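Local coordinates for mandelate racemase/muconate lactonizing enzyme family protein (Sorangium cellulosum, PDB 3S5S) that is of unknown function but belongs to the enolase superfamily, pairing an N-terminal capping domain with a C-terminal barrel-like domain, at residues A106-I111 with G276-L281; T3-R8 with G79-A84; E13-P18 with E332-G337. All blocks are in the same frame, centred on the assembly; numbering follows the deposited sequence. Where two conformers were deposited one is given.

Contact 1: A106-I111 with G276-L281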
loop_
_atom_site.group_PDB
_atom_site.type_symbol
_atom_site.label_atom_id
_atom_site.label_comp_id
_atom_site.label_asym_id
_atom_site.label_seq_id
_atom_site.Cartn_x
_atom_site.Cartn_y
_atom_site.Cartn_z
ATOM N N ALA A 106 -4.082 -12.358 12.537
ATOM C CA ALA A 106 -3.353 -13.552 12.895
ATOM C C ALA A 106 -2.943 -14.373 11.674
ATOM O O ALA A 106 -1.777 -14.807 11.565
ATOM C CB ALA A 106 -4.203 -14.405 13.816
ATOM N N ILE A 107 -3.908 -14.565 10.763
ATOM C CA ILE A 107 -3.741 -15.397 9.600
ATOM C C ILE A 107 -2.793 -14.738 8.609
ATOM O O ILE A 107 -1.800 -15.340 8.214
ATOM C CB ILE A 107 -5.108 -15.725 8.941
ATOM C CG1 ILE A 107 -5.916 -16.675 9.853
ATOM C CG2 ILE A 107 -4.889 -16.301 7.614
ATOM C CD1 ILE A 107 -7.374 -16.932 9.490
ATOM N N GLU A 108 -3.077 -13.500 8.222
ATOM C CA GLU A 108 -2.180 -12.771 7.313
ATOM C C GLU A 108 -0.793 -12.606 7.925
ATOM O O GLU A 108 0.224 -12.672 7.233
ATOM C CB GLU A 108 -2.693 -11.359 7.094
ATOM C CG GLU A 108 -3.958 -11.218 6.350
ATOM C CD GLU A 108 -4.209 -9.764 6.085
ATOM O OE1 GLU A 108 -3.218 -9.006 5.871
ATOM O OE2 GLU A 108 -5.373 -9.361 6.115
ATOM N N THR A 109 -0.737 -12.379 9.221
ATOM C CA THR A 109 0.587 -12.321 9.844
ATOM C C THR A 109 1.378 -13.645 9.726
ATOM O O THR A 109 2.526 -13.613 9.375
ATOM C CB THR A 109 0.527 -11.831 11.293
ATOM O OG1 THR A 109 -0.032 -10.514 11.268
ATOM C CG2 THR A 109 1.929 -11.826 11.910
ATOM N N ALA A 110 0.741 -14.769 9.991
ATOM C CA ALA A 110 1.346 -16.110 9.879
ATOM C C ALA A 110 1.757 -16.435 8.426
ATOM O O ALA A 110 2.835 -16.994 8.178
ATOM C CB ALA A 110 0.385 -17.150 10.411
ATOM N N ILE A 111 0.911 -16.106 7.469
ATOM C CA ILE A 111 1.268 -16.269 6.057
ATOM C C ILE A 111 2.514 -15.424 5.670
ATOM O O ILE A 111 3.516 -15.973 5.174
ATOM C CB ILE A 111 0.084 -15.919 5.139
ATOM C CG1 ILE A 111 -1.044 -16.922 5.359
ATOM C CG2 ILE A 111 0.508 -15.843 3.622
ATOM C CD1 ILE A 111 -2.334 -16.560 4.535
ATOM N N GLY A 276 -6.168 -6.311 9.839
ATOM C CA GLY A 276 -5.175 -7.110 9.177
ATOM C C GLY A 276 -4.144 -6.274 8.487
ATOM O O GLY A 276 -4.242 -5.059 8.488
ATOM N N ILE A 277 -3.175 -6.915 7.848
ATOM C CA ILE A 277 -2.015 -6.187 7.366
ATOM C C ILE A 277 -2.331 -5.431 6.058
ATOM O O ILE A 277 -1.860 -4.286 5.836
ATOM C CB ILE A 277 -0.833 -7.137 7.164
ATOM C CG1 ILE A 277 -0.475 -7.816 8.484
ATOM C CG2 ILE A 277 0.311 -6.396 6.582
ATOM C CD1 ILE A 277 0.745 -8.675 8.419
ATOM N N ALA A 278 -3.122 -6.061 5.191
ATOM C CA ALA A 278 -3.429 -5.436 3.916
ATOM C C ALA A 278 -4.199 -4.116 4.154
ATOM O O ALA A 278 -3.865 -3.098 3.549
ATOM C CB ALA A 278 -4.188 -6.393 2.951
ATOM N N GLU A 279 -5.215 -4.171 5.022
ATOM C CA GLU A 279 -6.010 -2.996 5.399
ATOM C C GLU A 279 -5.044 -1.906 5.912
ATOM O O GLU A 279 -5.032 -0.796 5.401
ATOM C CB GLU A 279 -7.192 -3.365 6.371
ATOM C CG GLU A 279 -8.624 -3.522 5.655
ATOM C CD GLU A 279 -9.753 -4.300 6.452
ATOM O OE1 GLU A 279 -10.187 -3.886 7.553
ATOM O OE2 GLU A 279 -10.252 -5.315 5.949
ATOM N N ALA A 280 -4.165 -2.283 6.836
ATOM C CA ALA A 280 -3.154 -1.401 7.430
ATOM C C ALA A 280 -2.157 -0.731 6.439
ATOM O O ALA A 280 -1.903 0.494 6.520
ATOM C CB ALA A 280 -2.436 -2.111 8.539
ATOM N N LEU A 281 -1.642 -1.504 5.483
ATOM C CA LEU A 281 -0.844 -0.910 4.369
ATOM C C LEU A 281 -1.574 0.215 3.624
ATOM O O LEU A 281 -0.985 1.242 3.320
ATOM C CB LEU A 281 -0.341 -2.004 3.372
ATOM C CG LEU A 281 0.671 -2.977 4.009
ATOM C CD1 LEU A 281 0.943 -4.226 3.139
ATOM C CD2 LEU A 281 1.960 -2.259 4.314
HETATM O O HOH W 1 -6.272 -6.871 5.701
#

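Contact 2: T3-R8 with G79-A84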
loop_
_atom_site.group_PDB
_atom_site.type_symbol
_atom_site.label_atom_id
_atom_site.label_comp_id
_atom_site.label_asym_id
_atom_site.label_seq_id
_atom_site.Cartn_x
_atom_site.Cartn_y
_atom_site.Cartn_z
ATOM N N THR A 3 3.764 -27.537 -5.328
ATOM C CA THR A 3 4.159 -26.140 -5.047
ATOM C C THR A 3 4.590 -25.870 -3.561
ATOM O O THR A 3 3.817 -26.078 -2.625
ATOM C CB THR A 3 3.040 -25.177 -5.523
ATOM O OG1 THR A 3 2.894 -25.268 -6.958
ATOM C CG2 THR A 3 3.275 -23.735 -5.103
ATOM N N PRO A 4 5.825 -25.398 -3.345
ATOM C CA PRO A 4 6.303 -25.378 -1.939
ATOM C C PRO A 4 5.522 -24.488 -0.994
ATOM O O PRO A 4 5.460 -24.744 0.230
ATOM C CB PRO A 4 7.750 -24.929 -2.032
ATOM C CG PRO A 4 8.086 -24.854 -3.464
ATOM C CD PRO A 4 6.930 -25.372 -4.312
ATOM N N THR A 5 4.865 -23.500 -1.574
ATOM C CA THR A 5 4.262 -22.399 -0.813
ATOM C C THR A 5 2.752 -22.528 -0.643
ATOM O O THR A 5 2.137 -21.619 -0.122
ATOM C CB THR A 5 4.533 -21.066 -1.511
ATOM O OG1 THR A 5 4.237 -21.221 -2.907
ATOM C CG2 THR A 5 6.018 -20.664 -1.331
ATOM N N LEU A 6 2.154 -23.635 -1.088
ATOM C CA LEU A 6 0.752 -23.892 -0.775
ATOM C C LEU A 6 0.613 -24.124 0.722
ATOM O O LEU A 6 1.466 -24.761 1.323
ATOM C CB LEU A 6 0.203 -25.121 -1.494
ATOM C CG LEU A 6 0.198 -25.160 -3.033
ATOM C CD1 LEU A 6 -0.467 -26.459 -3.488
ATOM C CD2 LEU A 6 -0.495 -23.916 -3.674
ATOM N N ILE A 7 -0.475 -23.629 1.300
ATOM C CA ILE A 7 -0.787 -23.844 2.725
ATOM C C ILE A 7 -1.429 -25.209 2.983
ATOM O O ILE A 7 -2.569 -25.504 2.570
ATOM C CB ILE A 7 -1.635 -22.689 3.269
ATOM C CG1 ILE A 7 -0.858 -21.396 3.090
ATOM C CG2 ILE A 7 -1.982 -22.940 4.689
ATOM C CD1 ILE A 7 -1.678 -20.141 3.001
ATOM N N ARG A 8 -0.661 -26.058 3.645
ATOM C CA ARG A 8 -1.052 -27.418 3.929
ATOM C C ARG A 8 -1.880 -27.500 5.230
ATOM O O ARG A 8 -2.753 -28.331 5.351
ATOM C CB ARG A 8 0.248 -28.208 4.091
ATOM C CG ARG A 8 0.092 -29.694 4.206
ATOM C CD ARG A 8 1.405 -30.332 3.779
ATOM N NE ARG A 8 1.515 -31.701 4.222
ATOM C CZ ARG A 8 1.849 -32.055 5.464
ATOM N NH1 ARG A 8 2.094 -31.112 6.374
ATOM N NH2 ARG A 8 1.936 -33.355 5.794
ATOM N N GLY A 79 -4.863 -24.716 1.384
ATOM C CA GLY A 79 -4.829 -25.010 -0.040
ATOM C C GLY A 79 -4.466 -23.784 -0.885
ATOM O O GLY A 79 -4.187 -23.924 -2.071
ATOM N N SER A 80 -4.490 -22.593 -0.293
ATOM C CA SER A 80 -4.044 -21.378 -0.950
ATOM C C SER A 80 -2.517 -21.233 -0.932
ATOM O O SER A 80 -1.834 -21.785 -0.074
ATOM C CB SER A 80 -4.619 -20.174 -0.222
ATOM O OG SER A 80 -6.018 -20.211 -0.237
ATOM N N ASP A 81 -2.000 -20.467 -1.874
ATOM C CA ASP A 81 -0.594 -20.207 -2.035
ATOM C C ASP A 81 -0.264 -19.042 -1.136
ATOM O O ASP A 81 -0.984 -18.031 -1.147
ATOM C CB ASP A 81 -0.357 -19.738 -3.464
ATOM C CG ASP A 81 1.088 -19.876 -3.913
ATOM O OD1 ASP A 81 2.035 -19.642 -3.091
ATOM O OD2 ASP A 81 1.262 -20.183 -5.139
ATOM N N ALA A 82 0.822 -19.163 -0.379
ATOM C CA ALA A 82 1.283 -18.069 0.455
ATOM C C ALA A 82 1.813 -16.880 -0.357
ATOM O O ALA A 82 1.836 -15.741 0.143
ATOM C CB ALA A 82 2.355 -18.563 1.434
ATOM N N ARG A 83 2.277 -17.142 -1.577
ATOM C CA ARG A 83 2.682 -16.083 -2.487
ATOM C C ARG A 83 1.500 -15.160 -2.801
ATOM O O ARG A 83 1.701 -13.987 -3.132
ATOM C CB ARG A 83 3.300 -16.637 -3.769
ATOM C CG ARG A 83 4.580 -17.480 -3.545
ATOM C CD ARG A 83 5.101 -18.097 -4.829
ATOM N NE ARG A 83 4.095 -18.956 -5.435
ATOM C CZ ARG A 83 4.199 -19.500 -6.639
ATOM N NH1 ARG A 83 5.279 -19.270 -7.396
ATOM N NH2 ARG A 83 3.198 -20.245 -7.104
ATOM N N ALA A 84 0.278 -15.669 -2.658
ATOM C CA ALA A 84 -0.941 -14.888 -2.956
ATOM C C ALA A 84 -1.557 -14.243 -1.695
ATOM O O ALA A 84 -2.782 -14.180 -1.536
ATOM C CB ALA A 84 -1.982 -15.764 -3.707
#

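Contact 3: E13-P18 with E332-G337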
loop_
_atom_site.group_PDB
_atom_site.type_symbol
_atom_site.label_atom_id
_atom_site.label_comp_id
_atom_site.label_asym_id
_atom_site.label_seq_id
_atom_site.Cartn_x
_atom_site.Cartn_y
_atom_site.Cartn_z
ATOM N N GLU A 13 -4.494 -22.151 18.456
ATOM C CA GLU A 13 -4.539 -22.549 19.857
ATOM C C GLU A 13 -4.660 -21.347 20.795
ATOM O O GLU A 13 -4.335 -20.203 20.430
ATOM C CB GLU A 13 -3.345 -23.457 20.220
ATOM C CG GLU A 13 -2.001 -22.693 20.190
ATOM C CD GLU A 13 -0.789 -23.614 20.176
ATOM O OE1 GLU A 13 -0.518 -24.251 19.112
ATOM O OE2 GLU A 13 -0.114 -23.700 21.230
ATOM N N ALA A 14 -5.161 -21.628 21.990
ATOM C CA ALA A 14 -5.252 -20.678 23.089
ATOM C C ALA A 14 -3.884 -20.020 23.351
ATOM O O ALA A 14 -2.862 -20.715 23.445
ATOM C CB ALA A 14 -5.745 -21.373 24.323
ATOM N N LEU A 15 -3.870 -18.693 23.429
ATOM C CA LEU A 15 -2.666 -17.943 23.840
ATOM C C LEU A 15 -3.021 -17.077 25.074
ATOM O O LEU A 15 -3.322 -15.876 24.952
ATOM C CB LEU A 15 -2.069 -17.106 22.681
ATOM C CG LEU A 15 -0.769 -16.341 23.036
ATOM C CD1 LEU A 15 0.317 -17.254 23.668
ATOM C CD2 LEU A 15 -0.164 -15.531 21.867
ATOM N N ASP A 16 -3.045 -17.714 26.232
ATOM C CA ASP A 16 -3.433 -17.048 27.455
ATOM C C ASP A 16 -2.189 -16.637 28.240
ATOM O O ASP A 16 -1.494 -17.494 28.816
ATOM C CB ASP A 16 -4.287 -17.976 28.344
ATOM C CG ASP A 16 -5.653 -18.314 27.721
ATOM O OD1 ASP A 16 -6.237 -17.444 27.044
ATOM O OD2 ASP A 16 -6.149 -19.456 27.913
ATOM N N ILE A 17 -1.932 -15.333 28.279
ATOM C CA ILE A 17 -0.823 -14.784 29.058
ATOM C C ILE A 17 -1.270 -13.859 30.192
ATOM O O ILE A 17 -2.004 -12.887 29.947
ATOM C CB ILE A 17 0.127 -14.022 28.172
ATOM C CG1 ILE A 17 0.365 -14.796 26.874
ATOM C CG2 ILE A 17 1.445 -13.791 28.927
ATOM C CD1 ILE A 17 1.102 -14.014 25.797
ATOM N N PRO A 18 -0.806 -14.126 31.421
ATOM C CA PRO A 18 -1.146 -13.273 32.533
ATOM C C PRO A 18 -0.630 -11.834 32.364
ATOM O O PRO A 18 0.451 -11.607 31.800
ATOM C CB PRO A 18 -0.441 -13.951 33.723
ATOM C CG PRO A 18 -0.068 -15.290 33.274
ATOM C CD PRO A 18 0.140 -15.182 31.817
ATOM N N GLU A 332 4.489 -13.026 31.572
ATOM C CA GLU A 332 5.313 -14.044 30.921
ATOM C C GLU A 332 5.523 -13.676 29.487
ATOM O O GLU A 332 4.803 -12.860 28.935
ATOM C CB GLU A 332 4.616 -15.402 30.912
ATOM C CG GLU A 332 4.748 -16.156 32.156
ATOM C CD GLU A 332 3.482 -16.936 32.496
ATOM O OE1 GLU A 332 2.732 -17.336 31.557
ATOM O OE2 GLU A 332 3.259 -17.136 33.722
ATOM N N ASN A 333 6.492 -14.333 28.882
ATOM C CA ASN A 333 6.793 -14.203 27.470
ATOM C C ASN A 333 6.957 -15.616 26.972
ATOM O O ASN A 333 8.028 -16.224 27.171
ATOM C CB ASN A 333 8.091 -13.414 27.244
ATOM C CG ASN A 333 8.457 -13.322 25.766
ATOM O OD1 ASN A 333 7.842 -13.975 24.937
ATOM N ND2 ASN A 333 9.444 -12.509 25.430
ATOM N N PRO A 334 5.909 -16.171 26.358
ATOM C CA PRO A 334 6.031 -17.563 25.874
ATOM C C PRO A 334 6.740 -17.693 24.507
ATOM O O PRO A 334 6.623 -18.738 23.864
ATOM C CB PRO A 334 4.575 -18.022 25.747
ATOM C CG PRO A 334 3.817 -16.789 25.459
ATOM C CD PRO A 334 4.535 -15.658 26.225
ATOM N N PHE A 335 7.455 -16.651 24.072
ATOM C CA PHE A 335 8.120 -16.625 22.748
ATOM C C PHE A 335 9.627 -16.347 22.808
ATOM O O PHE A 335 10.088 -15.680 23.708
ATOM C CB PHE A 335 7.512 -15.512 21.892
ATOM C CG PHE A 335 6.063 -15.707 21.562
ATOM C CD1 PHE A 335 5.672 -16.652 20.606
ATOM C CD2 PHE A 335 5.091 -14.954 22.197
ATOM C CE1 PHE A 335 4.337 -16.832 20.278
ATOM C CE2 PHE A 335 3.752 -15.110 21.864
ATOM C CZ PHE A 335 3.364 -16.055 20.895
ATOM N N ASP A 336 10.367 -16.857 21.830
ATOM C CA ASP A 336 11.780 -16.514 21.608
ATOM C C ASP A 336 11.780 -15.562 20.454
ATOM O O ASP A 336 10.848 -15.633 19.651
ATOM C CB ASP A 336 12.593 -17.753 21.201
ATOM C CG ASP A 336 12.677 -18.790 22.325
ATOM O OD1 ASP A 336 12.984 -18.389 23.515
ATOM O OD2 ASP A 336 12.449 -20.001 22.004
ATOM N N GLY A 337 12.815 -14.711 20.362
ATOM C CA GLY A 337 13.016 -13.829 19.211
ATOM C C GLY A 337 12.119 -12.594 19.170
ATOM O O GLY A 337 11.369 -12.321 20.112
#

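Contact 1: A106-I111 with G276-L281
E108 faces I277 where two helices meet at right angles, the axes of these short segments at 90° and 8.9 Å apart at closest approach. Here the capping domain of the enolase superfamily fold packs against its barrel domain: helix 101-117 carries E108 and T109, while helix 272-289 follows barrel strand 267-270. The second helix is kinked at this point, because the N-H groups of I277 and A278 have no acceptor in the turn before. E108 supplies one. Its CG lies beside the backbone N (chi1 -68°), and the chain runs extended from there, carrying the carboxylate across the gap to the kink. OE1 takes both N-H groups. A278 N reaches the syn lone pair of E108 OE1 at 3.0 Å (150°), whereas I277 N reaches E108 OE1 at 2.9 Å by a bent, weak bond. OE2 carries the grip one residue further: water 1 donates to E108 OE2 over 2.7 Å and accepts from E279 N over 3.0 Å. Three successive backbone N-H groups are therefore met, directly or through water, by one buried carboxylate, and this cluster of donors would be expected to favour its ionised form. G276 enters the kink at positive phi, its CA 3.8 Å from E108 OE2. A89 of helix 85-96 also touches E108, and F127 touches I277. The rest of the contact is T109 against I277, whose side chains cross at about a right angle. The hydroxyl of T109 is hydrogen-bonded to C105 O in its own helix, and the outermost methyl of I277 sits against it, CD1 lying 3.5 Å from T109 OG1.

Contact 2: T3-R8 with G79-A84
T5 holds OG1 between its backbone N and carbonyl carbon (chi1 47°), and D81 swings CG away from its own N (chi1 -161°); together these torsions bring the hydroxyl to the carboxylate. T5 OG1 donates to D81 OD1 over 2.7 Å, arriving from above the carboxylate plane. D81 OD1 also accepts from R83 N at 2.9 Å, closing an Asx turn, and from R83 NE. R83 folds back to grip D81 side-on: NE and NH2 both lie at the carboxylate, and the salt bridge from R83 NH2 to D81 OD2 measures 2.8 Å. The aspartate is thus fixed by its own turn and its arginine, with T5 as the partner from the other segment. The methyl CG2 of T3 lies near R83 NH2 and D81 OD2, more loosely.

The backbones meet in a single antiparallel bridge, L6 with D81 as a non-hydrogen-bonded pair. On one flank A82 N reaches T5 O at 2.8 Å; on the other I7 N reaches S80 O at 2.7 Å. A further bond, G79 N to I7 O, also 2.7 Å, extends the grip toward the strand. I7 lays its side chain beside the S80 carbonyl, CG1 being 3.3 Å from S80 O.

The contact ties the turn before strand 7-25, and the strand's first residues, to the loop between helices 74-77 and 85-96. I7 and A82 pack on L42 of strand 28-42 and on I111 of helix 101-117, while R83 touches L115 of that helix and W124 of the second subunit.

Contact 3: E13-P18 with E332-G337
F335 N donates to N333 OD1 over 2.8 Å, closing an Asx turn that presents P334 and the F335 ring to L15 and I17. The donor stands above the amide plane, 36° out of it. In this enolase superfamily fold the turn belongs to the chain beyond barrel strand 319-322, and it lies against strand 13-18 of the capping-domain sheet, so the contact joins the two domains. The touching parts run in nearly opposite directions, 151° apart, and the closest CA atoms, those of I17 and E332, are 6.5 Å from each other. No hydrogen bond links the segments themselves, although P18 pairs through its backbone with A331 just before the second one.

Alternation along the strand does the sorting: L15 and I17 turn their CB atoms to the turn, while D16 points away and forms a salt bridge with R32. L15 sets CG anti to its backbone N (chi1 -178°), and its two methyls part company. L15 CD1 lies 4.0 Å from P334 CG, whereas L15 CD2 meets the F335 ring at its edge, in its plane, 3.7 Å from F335 CZ. I17 points its CD1 methyl at the P334 ring, 3.8 Å from P334 CD. The other branch of I17 is used as well, CG2 lying 3.5 Å from E332 O. V303 and L304 of helix 303-316 also pack on F335. At the solvent-exposed end E332, its chain bent at chi2, sets its carboxylate across the P18 ring at a slant, E332 OE1 coming to 3.4 Å from P18 CD.

Overall arrangement
Contacts 1 and 3 join the N-terminal capping domain to the C-terminal barrel domain at two separate places, their centres 20 Å apart, whereas contact 2 fastens the beginning of the capping domain to itself. Strand 7-25 serves both contact 2 and contact 3, whose centres lie 27 Å apart. Along the chain these two alternate: 3-8, 13-18, 79-84 and finally 332-337. Contact 1 follows the closing of contact 2 and falls within the span between the segments of contact 3. Contacts 1 and 2, their centres 16 Å apart, touch through I111 of helix 101-117, which meets I7 and A82. That helix thus connects the chain's start with the interdomain seam.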